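Local coordinates for protein ureidoglycolate hydrolase (PDB 4PXE) that hydrolyses (S)-ureidoglycolate to glyoxylate, ammonium and carbon dioxide in plant purine breakdown, as a manganese-dependent homodimeric amidohydrolase of the peptidase M20 family, at residues Asp45-Val48 against Ser49-Tyr53; Arg66-Ala69 against Val70-Phe74; Ser274-Ile277 against Asp278-Gly281; Asp308-Glu311 against Ala312-Asn315. All coordinates share one frame; numbering follows the deposited sequence.

Contact 1: Asp45-Val48 against Ser49-Tyr53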
ATOM      1  N   ASP A  45     -11.397  10.871 -14.055  1.00 20.83           N
ATOM      2  CA  ASP A  45     -12.551  10.775 -14.944  1.00 20.94           C
ATOM      3  C   ASP A  45     -13.891  10.834 -14.195  1.00 16.80           C
ATOM      4  O   ASP A  45     -14.828  11.500 -14.646  1.00 19.47           O
ATOM      5  CB  ASP A  45     -12.461   9.536 -15.851  1.00 23.14           C
ATOM      6  CG  ASP A  45     -12.523   8.229 -15.084  1.00 31.64           C
ATOM      7  OD1 ASP A  45     -12.128   8.196 -13.898  1.00 30.24           O
ATOM      8  OD2 ASP A  45     -12.965   7.220 -15.679  1.00 40.95           O
ATOM      9  N   LYS A  46     -13.972  10.163 -13.048  1.00 19.37           N
ATOM     10  CA  LYS A  46     -15.189  10.208 -12.232  1.00 17.24           C
ATOM     11  C   LYS A  46     -15.478  11.626 -11.732  1.00 16.13           C
ATOM     12  O   LYS A  46     -16.635  12.052 -11.707  1.00 16.20           O
ATOM     13  CB  LYS A  46     -15.088   9.239 -11.046  1.00 17.00           C
ATOM     14  CG  LYS A  46     -14.784   7.788 -11.428  1.00 21.15           C
ATOM     15  CD  LYS A  46     -15.745   7.288 -12.496  1.00 23.04           C
ATOM     16  CE  LYS A  46     -15.512   5.809 -12.805  1.00 26.70           C
ATOM     17  NZ  LYS A  46     -14.136   5.555 -13.296  1.00 32.04           N
ATOM     18  N   ASP A  47     -14.435  12.351 -11.330  1.00 16.80           N
ATOM     19  CA  ASP A  47     -14.582  13.744 -10.914  1.00 15.24           C
ATOM     20  C   ASP A  47     -15.122  14.600 -12.054  1.00 18.11           C
ATOM     21  O   ASP A  47     -16.039  15.403 -11.860  1.00 17.70           O
ATOM     22  CB  ASP A  47     -13.239  14.306 -10.429  1.00 17.29           C
ATOM     23  CG  ASP A  47     -13.341  15.735  -9.907  1.00 17.92           C
ATOM     24  OD1 ASP A  47     -14.343  16.071  -9.246  1.00 20.12           O
ATOM     25  OD2 ASP A  47     -12.409  16.529 -10.144  1.00 17.43           O
ATOM     26  N   VAL A  48     -14.557  14.416 -13.247  1.00 17.42           N
ATOM     27  CA  VAL A  48     -14.996  15.165 -14.418  1.00 18.46           C
ATOM     28  C   VAL A  48     -16.481  14.902 -14.730  1.00 17.74           C
ATOM     29  O   VAL A  48     -17.236  15.835 -15.012  1.00 17.77           O
ATOM     30  CB  VAL A  48     -14.091  14.876 -15.650  1.00 21.05           C
ATOM     31  CG1 VAL A  48     -14.681  15.515 -16.916  1.00 20.03           C
ATOM     32  CG2 VAL A  48     -12.679  15.387 -15.403  1.00 21.28           C
ATOM     33  N   SER A  49     -16.901  13.642 -14.652  1.00 18.49           N
ATOM     34  CA  SER A  49     -18.308  13.289 -14.857  1.00 18.88           C
ATOM     35  C   SER A  49     -19.229  13.965 -13.838  1.00 17.08           C
ATOM     36  O   SER A  49     -20.304  14.467 -14.185  1.00 16.78           O
ATOM     37  CB  SER A  49     -18.496  11.774 -14.799  1.00 19.65           C
ATOM     38  OG  SER A  49     -17.845  11.148 -15.887  1.00 23.94           O
ATOM     39  N   ALA A  50     -18.800  13.990 -12.583  1.00 15.30           N
ATOM     40  CA  ALA A  50     -19.579  14.626 -11.526  1.00 14.63           C
ATOM     41  C   ALA A  50     -19.643  16.148 -11.694  1.00 15.66           C
ATOM     42  O   ALA A  50     -20.700  16.749 -11.473  1.00 16.63           O
ATOM     43  CB  ALA A  50     -19.018  14.260 -10.163  1.00 15.76           C
ATOM     44  N   ARG A  51     -18.527  16.772 -12.087  1.00 15.96           N
ATOM     45  CA  ARG A  51     -18.529  18.213 -12.386  1.00 15.78           C
ATOM     46  C   ARG A  51     -19.549  18.544 -13.471  1.00 15.89           C
ATOM     47  O   ARG A  51     -20.282  19.525 -13.367  1.00 17.02           O
ATOM     48  CB  ARG A  51     -17.146  18.675 -12.868  1.00 18.03           C
ATOM     49  CG  ARG A  51     -16.031  18.613 -11.833  1.00 17.59           C
ATOM     50  CD  ARG A  51     -14.668  18.909 -12.482  1.00 17.42           C
ATOM     51  NE  ARG A  51     -13.623  18.743 -11.480  1.00 19.10           N
ATOM     52  CZ  ARG A  51     -13.130  19.721 -10.734  1.00 15.94           C
ATOM     53  NH1 ARG A  51     -13.532  20.970 -10.909  1.00 18.72           N
ATOM     54  NH2 ARG A  51     -12.226  19.443  -9.810  1.00 18.33           N
ATOM     55  N   ARG A  52     -19.572  17.722 -14.516  1.00 16.51           N
ATOM     56  CA  ARG A  52     -20.479  17.948 -15.634  0.65 17.61           C
ATOM     57  C   ARG A  52     -21.935  17.818 -15.193  1.00 17.65           C
ATOM     58  O   ARG A  52     -22.783  18.609 -15.603  1.00 17.03           O
ATOM     59  CB  ARG A  52     -20.153  16.993 -16.785  0.65 20.01           C
ATOM     60  CG  ARG A  52     -18.775  17.247 -17.399  0.65 20.89           C
ATOM     61  CD  ARG A  52     -18.376  16.160 -18.382  0.65 26.29           C
ATOM     62  NE  ARG A  52     -19.355  15.979 -19.449  0.65 31.64           N
ATOM     63  CZ  ARG A  52     -19.335  16.639 -20.604  0.65 34.96           C
ATOM     64  NH1 ARG A  52     -18.384  17.532 -20.841  0.65 34.37           N
ATOM     65  NH2 ARG A  52     -20.266  16.408 -21.519  0.65 34.77           N
ATOM     66  N   TYR A  53     -22.209  16.834 -14.339  1.00 15.65           N
ATOM     67  CA  TYR A  53     -23.552  16.613 -13.819  1.00 15.64           C
ATOM     68  C   TYR A  53     -24.016  17.843 -13.043  1.00 15.02           C
ATOM     69  O   TYR A  53     -25.125  18.332 -13.246  1.00 16.54           O
ATOM     70  CB  TYR A  53     -23.555  15.365 -12.926  1.00 15.78           C
ATOM     71  CG  TYR A  53     -24.905  14.973 -12.369  1.00 15.80           C
ATOM     72  CD1 TYR A  53     -25.380  15.544 -11.196  1.00 16.48           C
ATOM     73  CD2 TYR A  53     -25.692  14.018 -12.997  1.00 16.89           C
ATOM     74  CE1 TYR A  53     -26.614  15.179 -10.668  1.00 16.45           C
ATOM     75  CE2 TYR A  53     -26.927  13.647 -12.477  1.00 17.65           C
ATOM     76  CZ  TYR A  53     -27.376  14.236 -11.311  1.00 17.03           C
ATOM     77  OH  TYR A  53     -28.597  13.875 -10.786  1.00 18.86           O
TER
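Asp47 and Arg51 form an i to i+4 salt bridge in the first turns of helix 45-60. With chi1 at -177°, Asp47 CG points away from the residue's own N and sits beside the carbonyl carbon, which sends the carboxylate along the helix toward Arg51. The Arg51 side chain runs extended from CG to NE and brings the edge of its guanidinium to a single oxygen. Arg51 NE and Arg51 NH2 both donate to Asp47 OD2, each at 2.9 Å. That oxygen lies in the guanidinium plane, but the two flat groups are steeply turned, 74° apart. NH2 is met by the syn lone pair of OD2, while NE comes from above the carboxylate plane. The backbone N of Tyr43, just before the helix, also donates to OD2. Thr135 OG1 takes a further bond from Arg51 NH2, so the arginine ties the helix to the loop after strand 129-133. Both residues are buried.

On another side of the helix Lys46 NZ pairs with Asp45 OD2 and with Asp32. Val48 and Arg52 make a looser, aliphatic pair, with Val48 CG1 4.0 Å from Arg52 CD. In the backbone, Arg51 N donates to Asp47 O at 2.8 Å.

Contact 2: Arg66-Ala69 against Val70-Phe74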
ATOM      1  N   ARG A  66     -19.557  29.746 -14.264  1.00 20.29           N
ATOM      2  CA  ARG A  66     -18.171  30.016 -14.632  1.00 20.11           C
ATOM      3  C   ARG A  66     -17.229  29.160 -13.809  1.00 20.94           C
ATOM      4  O   ARG A  66     -17.616  28.628 -12.770  1.00 19.81           O
ATOM      5  CB  ARG A  66     -17.833  31.487 -14.429  1.00 22.08           C
ATOM      6  CG  ARG A  66     -18.105  31.996 -13.037  1.00 25.41           C
ATOM      7  CD  ARG A  66     -17.647  33.436 -12.870  1.00 30.93           C
ATOM      8  NE  ARG A  66     -16.365  33.477 -12.179  1.00 41.10           N
ATOM      9  CZ  ARG A  66     -16.231  33.693 -10.875  1.00 32.86           C
ATOM     10  NH1 ARG A  66     -17.304  33.925 -10.121  1.00 35.22           N
ATOM     11  NH2 ARG A  66     -15.025  33.696 -10.335  1.00 35.57           N
ATOM     12  N   GLU A  67     -16.003  29.013 -14.298  1.00 20.56           N
ATOM     13  CA  GLU A  67     -14.971  28.248 -13.609  1.00 20.24           C
ATOM     14  C   GLU A  67     -13.685  29.040 -13.548  1.00 25.90           C
ATOM     15  O   GLU A  67     -13.373  29.805 -14.465  1.00 26.38           O
ATOM     16  CB  GLU A  67     -14.693  26.935 -14.331  1.00 24.72           C
ATOM     17  CG  GLU A  67     -15.860  25.989 -14.377  1.00 25.60           C
ATOM     18  CD  GLU A  67     -15.484  24.654 -14.965  1.00 26.48           C
ATOM     19  OE1 GLU A  67     -14.850  23.837 -14.259  1.00 32.66           O
ATOM     20  OE2 GLU A  67     -15.811  24.414 -16.139  1.00 28.68           O
ATOM     21  N   ASP A  68     -12.931  28.861 -12.471  1.00 21.48           N
ATOM     22  CA  ASP A  68     -11.638  29.527 -12.368  1.00 21.71           C
ATOM     23  C   ASP A  68     -10.501  28.598 -12.800  1.00 20.33           C
ATOM     24  O   ASP A  68     -10.743  27.492 -13.290  1.00 20.70           O
ATOM     25  CB  ASP A  68     -11.408  30.160 -10.981  1.00 19.93           C
ATOM     26  CG  ASP A  68     -11.276  29.131  -9.852  1.00 16.09           C
ATOM     27  OD1 ASP A  68     -11.013  27.948 -10.135  1.00 19.72           O
ATOM     28  OD2 ASP A  68     -11.429  29.549  -8.679  1.00 18.65           O
ATOM     29  N   ALA A  69      -9.267  29.060 -12.624  1.00 20.78           N
ATOM     30  CA  ALA A  69      -8.103  28.371 -13.177  1.00 22.84           C
ATOM     31  C   ALA A  69      -7.894  26.944 -12.654  1.00 22.51           C
ATOM     32  O   ALA A  69      -7.287  26.115 -13.331  1.00 23.98           O
ATOM     33  CB  ALA A  69      -6.850  29.210 -12.965  1.00 23.37           C
ATOM     34  N   VAL A  70      -8.403  26.658 -11.459  1.00 20.64           N
ATOM     35  CA  VAL A  70      -8.213  25.333 -10.865  1.00 17.79           C
ATOM     36  C   VAL A  70      -9.494  24.510 -10.824  1.00 17.88           C
ATOM     37  O   VAL A  70      -9.503  23.383 -10.328  1.00 17.33           O
ATOM     38  CB  VAL A  70      -7.614  25.402  -9.437  1.00 19.12           C
ATOM     39  CG1 VAL A  70      -6.239  26.070  -9.459  1.00 19.29           C
ATOM     40  CG2 VAL A  70      -8.550  26.115  -8.479  1.00 17.63           C
ATOM     41  N   GLY A  71     -10.581  25.077 -11.329  1.00 20.14           N
ATOM     42  CA  GLY A  71     -11.805  24.310 -11.447  1.00 18.93           C
ATOM     43  C   GLY A  71     -12.813  24.502 -10.332  1.00 16.89           C
ATOM     44  O   GLY A  71     -13.736  23.696 -10.207  1.00 16.86           O
ATOM     45  N   ASN A  72     -12.655  25.545  -9.522  1.00 16.90           N
ATOM     46  CA  ASN A  72     -13.782  25.971  -8.697  1.00 15.74           C
ATOM     47  C   ASN A  72     -14.879  26.416  -9.648  1.00 19.40           C
ATOM     48  O   ASN A  72     -14.616  27.121 -10.630  1.00 19.23           O
ATOM     49  CB  ASN A  72     -13.418  27.118  -7.747  1.00 15.40           C
ATOM     50  CG  ASN A  72     -12.362  26.740  -6.722  1.00 17.14           C
ATOM     51  OD1 ASN A  72     -12.460  25.724  -6.026  1.00 15.31           O
ATOM     52  ND2 ASN A  72     -11.350  27.582  -6.601  1.00 18.20           N
ATOM     53  N   ILE A  73     -16.107  25.997  -9.365  1.00 15.83           N
ATOM     54  CA  ILE A  73     -17.238  26.251 -10.250  1.00 16.06           C
ATOM     55  C   ILE A  73     -18.235  27.161  -9.548  1.00 17.42           C
ATOM     56  O   ILE A  73     -18.544  26.955  -8.377  1.00 17.46           O
ATOM     57  CB  ILE A  73     -17.889  24.920 -10.676  1.00 18.84           C
ATOM     58  CG1 ILE A  73     -16.894  24.116 -11.524  1.00 18.13           C
ATOM     59  CG2 ILE A  73     -19.164  25.154 -11.461  1.00 19.59           C
ATOM     60  CD1 ILE A  73     -17.263  22.663 -11.757  1.00 20.28           C
ATOM     61  N   PHE A  74     -18.724  28.180 -10.257  1.00 16.02           N
ATOM     62  CA  PHE A  74     -19.574  29.197  -9.669  1.00 17.24           C
ATOM     63  C   PHE A  74     -20.870  29.283 -10.463  1.00 18.75           C
ATOM     64  O   PHE A  74     -20.839  29.264 -11.691  1.00 19.75           O
ATOM     65  CB  PHE A  74     -18.871  30.564  -9.701  1.00 18.56           C
ATOM     66  CG  PHE A  74     -17.560  30.601  -8.956  1.00 17.82           C
ATOM     67  CD1 PHE A  74     -16.391  30.157  -9.559  1.00 19.30           C
ATOM     68  CD2 PHE A  74     -17.495  31.087  -7.659  1.00 20.10           C
ATOM     69  CE1 PHE A  74     -15.179  30.189  -8.879  1.00 18.71           C
ATOM     70  CE2 PHE A  74     -16.284  31.125  -6.968  1.00 19.09           C
ATOM     71  CZ  PHE A  74     -15.127  30.674  -7.583  1.00 18.81           C
TER
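The guanidinium of Arg66 lies flat on one face of the Phe74 ring, with centres 4.0 Å apart and planes only 12° from parallel. This is also a cation-pi contact, since Arg66 CZ sits over the ring face. Arg66 NH1 is offset toward the rim of the ring, 3.5 Å from Phe74 CG. Arg66 CG stands between its own N and carbonyl carbon (chi1 55°), and a bend at chi3 folds the chain back over the ring. Asp68 OD2 comes to the ring edge, near its plane.

On the opposite face of the sheet from Arg66 and Phe74, Glu67 and Ile73 lie side by side and point the same way. Glu67 OE1 is 3.4 Å from Ile73 CG1. Glu67 OE1 is hydrogen-bonded to Tyr183 OH, and Glu67 OE2 forms a salt bridge with Lys55.

Backbone bonds define a beta hairpin of strands 64-67 and 73-77. Arg66 and Phe74 are an antiparallel hydrogen-bonded pair, and Glu67 and Ile73 a non-hydrogen-bonded pair. The connection is a type I turn with a G1 beta bulge, a 3:5 hairpin. Gly71, the last turn residue, has positive phi and donates its N to Asp68 O. Asp68 N donates to Asn72 O at 3.0 Å.

Side-chain hydrogen bonds fix the loop. Asp68 OD1 accepts from Val70 N at 3.2 Å and from Asn72 N at 3.0 Å, which arrive from opposite faces of the carboxylate plane. Gly71 N adds a weak third bond. Asp68 OD2 uses its syn lone pair for Asn72 ND2, 2.9 Å away in a bond of 162°. Asn72 OD1 accepts from Thr135 N.

Contact 3: Ser274-Ile277 against Asp278-Gly281; sequences SESI and DTVG
Thr279 N closes a type I beta turn on Ser276 O, 3.3 Å away. The Ser276 side chain adds a second tie. Ser276 CB lies 3.7 Å from Thr279 OG1. Beyond it, OG stands anti to the backbone N (chi1 174°) and points toward Asp278. Ser276 OG accepts from Asp278 N at 3.1 Å, with an angle of 157° at the hydrogen. The same Ser276 OG packs 3.6 Å from Asp278 CB. It also packs against Arg313 NH2. The carboxylate of Asp278 goes on to a salt bridge with Arg375.

Ser274, two residues earlier, makes a turn of its own. Ser274 OG accepts from Ser276 N, 3.0 Å away, which makes an ST turn. The hydroxyls of Ser274 and Thr279 also come close, with Ser274 OG 2.7 Å from Thr279 OG1. Thr279 OG1 is hydrogen-bonded to Asp308 OD2 as well. A water donates to both Ile277 O and Thr279 O, at 2.7 Å each, and so bridges two carbonyls of the turn.

The turn lies at the surface, in the region involved in dimerization. Ile277 packs on Pro251 and Val280 on Ala245, both of the second subunit. Within the chain, the segment carries the path from the end of helix 256-272 into strand 280-289. That strand pairs antiparallel with strand 295-308, and Arg313 and Val317 of helix 311-332 pack against Thr279.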
ATOM      1  N   SER A 274      -3.770  14.661  26.389  1.00 18.37           N
ATOM      2  CA  SER A 274      -4.318  16.019  26.431  1.00 19.57           C
ATOM      3  C   SER A 274      -5.352  16.148  27.548  1.00 23.17           C
ATOM      4  O   SER A 274      -5.634  17.256  28.014  1.00 24.15           O
ATOM      5  CB  SER A 274      -4.985  16.388  25.107  1.00 20.11           C
ATOM      6  OG  SER A 274      -6.326  15.921  25.105  1.00 18.83           O
ATOM      7  N   GLU A 275      -5.921  15.011  27.941  1.00 22.10           N
ATOM      8  CA  GLU A 275      -6.980  14.940  28.952  1.00 27.71           C
ATOM      9  C   GLU A 275      -8.279  15.627  28.525  1.00 26.80           C
ATOM     10  O   GLU A 275      -9.159  15.867  29.353  1.00 28.26           O
ATOM     11  CB  GLU A 275      -6.498  15.472  30.307  1.00 32.02           C
ATOM     12  CG  GLU A 275      -5.371  14.649  30.922  1.00 34.62           C
ATOM     13  CD  GLU A 275      -4.749  15.325  32.129  1.00 43.51           C
ATOM     14  OE1 GLU A 275      -5.199  16.434  32.493  1.00 44.61           O
ATOM     15  OE2 GLU A 275      -3.806  14.748  32.710  1.00 48.27           O
ATOM     16  N   SER A 276      -8.395  15.939  27.236  1.00 22.28           N
ATOM     17  CA  SER A 276      -9.637  16.471  26.684  1.00 21.82           C
ATOM     18  C   SER A 276     -10.227  15.518  25.657  1.00 20.64           C
ATOM     19  O   SER A 276      -9.528  15.053  24.760  1.00 18.39           O
ATOM     20  CB  SER A 276      -9.409  17.818  26.010  1.00 20.62           C
ATOM     21  OG  SER A 276     -10.600  18.253  25.369  1.00 21.01           O
ATOM     22  N   ILE A 277     -11.523  15.259  25.775  1.00 20.74           N
ATOM     23  CA  ILE A 277     -12.225  14.410  24.821  1.00 20.46           C
ATOM     24  C   ILE A 277     -12.309  15.060  23.432  1.00 15.79           C
ATOM     25  O   ILE A 277     -12.640  14.392  22.451  1.00 18.34           O
ATOM     26  CB  ILE A 277     -13.652  14.080  25.322  1.00 22.09           C
ATOM     27  CG1 ILE A 277     -14.125  12.737  24.760  1.00 24.47           C
ATOM     28  CG2 ILE A 277     -14.622  15.233  25.028  1.00 24.43           C
ATOM     29  CD1 ILE A 277     -13.959  11.620  25.740  1.00 35.88           C
ATOM     30  N   ASP A 278     -12.027  16.355  23.338  1.00 17.59           N
ATOM     31  CA  ASP A 278     -12.103  17.048  22.057  1.00 16.94           C
ATOM     32  C   ASP A 278     -10.866  16.857  21.180  1.00 16.85           C
ATOM     33  O   ASP A 278     -10.847  17.283  20.025  1.00 18.82           O
ATOM     34  CB  ASP A 278     -12.374  18.539  22.264  1.00 19.09           C
ATOM     35  CG  ASP A 278     -13.740  18.794  22.848  1.00 26.87           C
ATOM     36  OD1 ASP A 278     -14.713  18.178  22.359  1.00 22.03           O
ATOM     37  OD2 ASP A 278     -13.836  19.584  23.808  1.00 26.55           O
ATOM     38  N   THR A 279      -9.832  16.233  21.726  1.00 16.30           N
ATOM     39  CA  THR A 279      -8.600  16.021  20.967  1.00 15.51           C
ATOM     40  C   THR A 279      -8.675  14.708  20.197  1.00 14.77           C
ATOM     41  O   THR A 279      -9.079  13.690  20.752  1.00 15.38           O
ATOM     42  CB  THR A 279      -7.377  15.968  21.904  1.00 17.62           C
ATOM     43  OG1 THR A 279      -7.517  16.957  22.936  1.00 17.60           O
ATOM     44  CG2 THR A 279      -6.075  16.222  21.130  1.00 16.70           C
ATOM     45  N   VAL A 280      -8.320  14.747  18.918  1.00 14.38           N
ATOM     46  CA  VAL A 280      -8.253  13.517  18.128  1.00 13.67           C
ATOM     47  C   VAL A 280      -6.938  13.413  17.360  1.00 13.66           C
ATOM     48  O   VAL A 280      -6.313  14.424  17.027  1.00 13.33           O
ATOM     49  CB  VAL A 280      -9.442  13.391  17.128  1.00 13.92           C
ATOM     50  CG1 VAL A 280     -10.769  13.248  17.874  1.00 14.97           C
ATOM     51  CG2 VAL A 280      -9.484  14.571  16.189  1.00 14.75           C
ATOM     52  N   GLY A 281      -6.524  12.183  17.073  1.00 14.10           N
ATOM     53  CA  GLY A 281      -5.371  11.964  16.219  1.00 15.02           C
ATOM     54  C   GLY A 281      -5.461  10.579  15.616  1.00 11.55           C
ATOM     55  O   GLY A 281      -5.962   9.659  16.249  1.00 13.83           O
TER
HETATM   56  O   HOH W   1     -11.183  12.252  21.736  1.00 16.98           O

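Contact 4: Asp308-Glu311 against Ala312-Asn315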
ATOM      1  N   ASP A 308      -8.000  19.634  17.294  1.00 14.75           N
ATOM      2  CA  ASP A 308      -8.641  19.973  18.564  1.00 16.28           C
ATOM      3  C   ASP A 308      -9.381  21.288  18.340  1.00 14.36           C
ATOM      4  O   ASP A 308      -8.988  22.083  17.493  1.00 15.52           O
ATOM      5  CB  ASP A 308      -7.588  20.135  19.675  1.00 16.43           C
ATOM      6  CG  ASP A 308      -8.170  20.015  21.089  1.00 19.16           C
ATOM      7  OD1 ASP A 308      -9.302  20.502  21.349  1.00 20.84           O
ATOM      8  OD2 ASP A 308      -7.478  19.439  21.962  1.00 19.53           O
ATOM      9  N   ILE A 309     -10.437  21.524  19.106  1.00 16.98           N
ATOM     10  CA  ILE A 309     -11.093  22.826  19.074  1.00 18.94           C
ATOM     11  C   ILE A 309     -10.151  23.867  19.682  1.00 20.13           C
ATOM     12  O   ILE A 309     -10.157  25.031  19.278  1.00 22.02           O
ATOM     13  CB  ILE A 309     -12.472  22.800  19.781  1.00 18.92           C
ATOM     14  CG1 ILE A 309     -13.196  24.146  19.610  1.00 20.88           C
ATOM     15  CG2 ILE A 309     -12.324  22.446  21.254  1.00 21.32           C
ATOM     16  CD1 ILE A 309     -13.378  24.591  18.162  1.00 23.48           C
ATOM     17  N   ASP A 310      -9.310  23.419  20.616  1.00 17.39           N
ATOM     18  CA  ASP A 310      -8.295  24.269  21.237  1.00 18.52           C
ATOM     19  C   ASP A 310      -6.961  24.171  20.491  1.00 19.53           C
ATOM     20  O   ASP A 310      -6.318  23.110  20.479  1.00 18.47           O
ATOM     21  CB  ASP A 310      -8.104  23.881  22.701  1.00 20.39           C
ATOM     22  CG  ASP A 310      -7.265  24.885  23.457  1.00 25.75           C
ATOM     23  OD1 ASP A 310      -6.028  24.780  23.409  1.00 24.42           O
ATOM     24  OD2 ASP A 310      -7.847  25.797  24.083  1.00 32.60           O
ATOM     25  N   GLU A 311      -6.554  25.272  19.873  1.00 19.42           N
ATOM     26  CA  GLU A 311      -5.360  25.307  19.027  1.00 19.28           C
ATOM     27  C   GLU A 311      -4.081  24.963  19.795  1.00 22.26           C
ATOM     28  O   GLU A 311      -3.259  24.162  19.337  1.00 19.20           O
ATOM     29  CB  GLU A 311      -5.235  26.679  18.359  1.00 22.37           C
ATOM     30  CG  GLU A 311      -4.181  26.771  17.262  1.00 23.90           C
ATOM     31  CD  GLU A 311      -4.196  28.123  16.554  1.00 27.06           C
ATOM     32  OE1 GLU A 311      -4.973  29.009  16.973  1.00 30.57           O
ATOM     33  OE2 GLU A 311      -3.439  28.300  15.578  1.00 32.80           O
ATOM     34  N   ALA A 312      -3.920  25.544  20.978  1.00 19.92           N
ATOM     35  CA  ALA A 312      -2.736  25.275  21.791  1.00 21.70           C
ATOM     36  C   ALA A 312      -2.601  23.797  22.183  1.00 19.78           C
ATOM     37  O   ALA A 312      -1.500  23.231  22.150  1.00 20.25           O
ATOM     38  CB  ALA A 312      -2.736  26.171  23.042  1.00 23.78           C
ATOM     39  N   ARG A 313      -3.713  23.174  22.556  1.00 20.64           N
ATOM     40  CA  ARG A 313      -3.721  21.762  22.922  1.00 20.93           C
ATOM     41  C   ARG A 313      -3.326  20.903  21.713  1.00 19.48           C
ATOM     42  O   ARG A 313      -2.537  19.955  21.835  1.00 19.26           O
ATOM     43  CB  ARG A 313      -5.110  21.371  23.416  1.00 22.17           C
ATOM     44  CG  ARG A 313      -5.146  20.248  24.425  1.00 25.55           C
ATOM     45  CD  ARG A 313      -6.384  20.357  25.299  1.00 22.11           C
ATOM     46  NE  ARG A 313      -7.601  20.508  24.504  1.00 23.39           N
ATOM     47  CZ  ARG A 313      -8.744  21.012  24.961  1.00 24.98           C
ATOM     48  NH1 ARG A 313      -8.841  21.416  26.223  1.00 27.05           N
ATOM     49  NH2 ARG A 313      -9.796  21.111  24.158  1.00 21.71           N
ATOM     50  N   ARG A 314      -3.875  21.255  20.552  1.00 20.00           N
ATOM     51  CA  ARG A 314      -3.545  20.600  19.281  1.00 19.19           C
ATOM     52  C   ARG A 314      -2.042  20.694  19.007  1.00 17.40           C
ATOM     53  O   ARG A 314      -1.390  19.693  18.698  1.00 18.43           O
ATOM     54  CB  ARG A 314      -4.332  21.267  18.149  1.00 19.14           C
ATOM     55  CG  ARG A 314      -4.456  20.478  16.842  1.00 21.00           C
ATOM     56  CD  ARG A 314      -3.357  20.774  15.835  1.00 20.56           C
ATOM     57  NE  ARG A 314      -2.952  22.176  15.757  1.00 17.76           N
ATOM     58  CZ  ARG A 314      -3.461  23.076  14.920  1.00 17.51           C
ATOM     59  NH1 ARG A 314      -4.446  22.758  14.085  1.00 17.45           N
ATOM     60  NH2 ARG A 314      -2.992  24.318  14.926  1.00 21.45           N
ATOM     61  N   ASN A 315      -1.495  21.898  19.125  1.00 18.04           N
ATOM     62  CA  ASN A 315      -0.077  22.130  18.874  1.00 19.66           C
ATOM     63  C   ASN A 315       0.832  21.346  19.808  1.00 18.85           C
ATOM     64  O   ASN A 315       1.885  20.878  19.380  1.00 19.85           O
ATOM     65  CB  ASN A 315       0.244  23.631  18.924  1.00 21.33           C
ATOM     66  CG  ASN A 315      -0.376  24.395  17.772  1.00 22.43           C
ATOM     67  OD1 ASN A 315      -0.858  23.796  16.804  1.00 21.35           O
ATOM     68  ND2 ASN A 315      -0.358  25.726  17.854  1.00 22.93           N
TER
HETATM   69  O   HOH W   2      -0.847  26.904  15.118  1.00 33.76           O
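A two-pronged salt bridge joins Asp308 to Arg313. Arg313 NE donates to Asp308 OD2 at 2.8 Å, and Arg313 NH2 to Asp308 OD1 at 2.9 Å. Both bonds are nearly straight, 171° and 168°. The oxygens are met on their syn sides, near the plane of the guanidinium, whose plane is turned 31° from the carboxylate. Asp310 CB lies over one face of the same guanidinium, toward its rim.

Further bonds hold Asp308 in place. Asp308 OD1 also accepts from Asp310 N at 3.0 Å, an Asx turn, with this donor and Arg313 NH2 on the same face of the carboxylate plane. Asp308 OD2 takes a hydrogen bond from outside, from Thr279 OG1.

Next along the helix, Arg314 turns the other way. Bends at chi2 and chi3 fold it back, and its NE and NH2 both donate to Asn315 OD1. Its NH1 bonds Asp345 O, and Gln344 NE2 also bonds Asn315 OD1. A water joins Glu311 OE2 to Asn315 ND2. Arg314 comes near the substrate-binding Arg307, their side chains about 5 Å apart.

Asp310 OD1 accepts from Arg313 N at 2.9 Å through its anti lone pair. This is the N-cap of helix 311-332, where strand 295-308 gives way to the helix in the region involved in dimerization.

Contacts 1 and 2 touch each other, as do contacts 3 and 4, but the two pairs lie on opposite sides of the chain's centre. Arg51 of contact 1 makes a weak bond to Gly71 O and packs on Ile73, so helix 45-60 rests on the hairpin of contact 2. Both are partly buried. Contact 3 is at the surface and is the one that meets the second subunit, while contact 4 lies inward of it. Thr279 OG1 and Asp308 OD2 join the last two. Aspartate-arginine salt bridges serve contacts 1 and 4. Contact 2 relies on a cation-pi stack and a carboxylate-held loop, and contact 3 on hydroxyls and water.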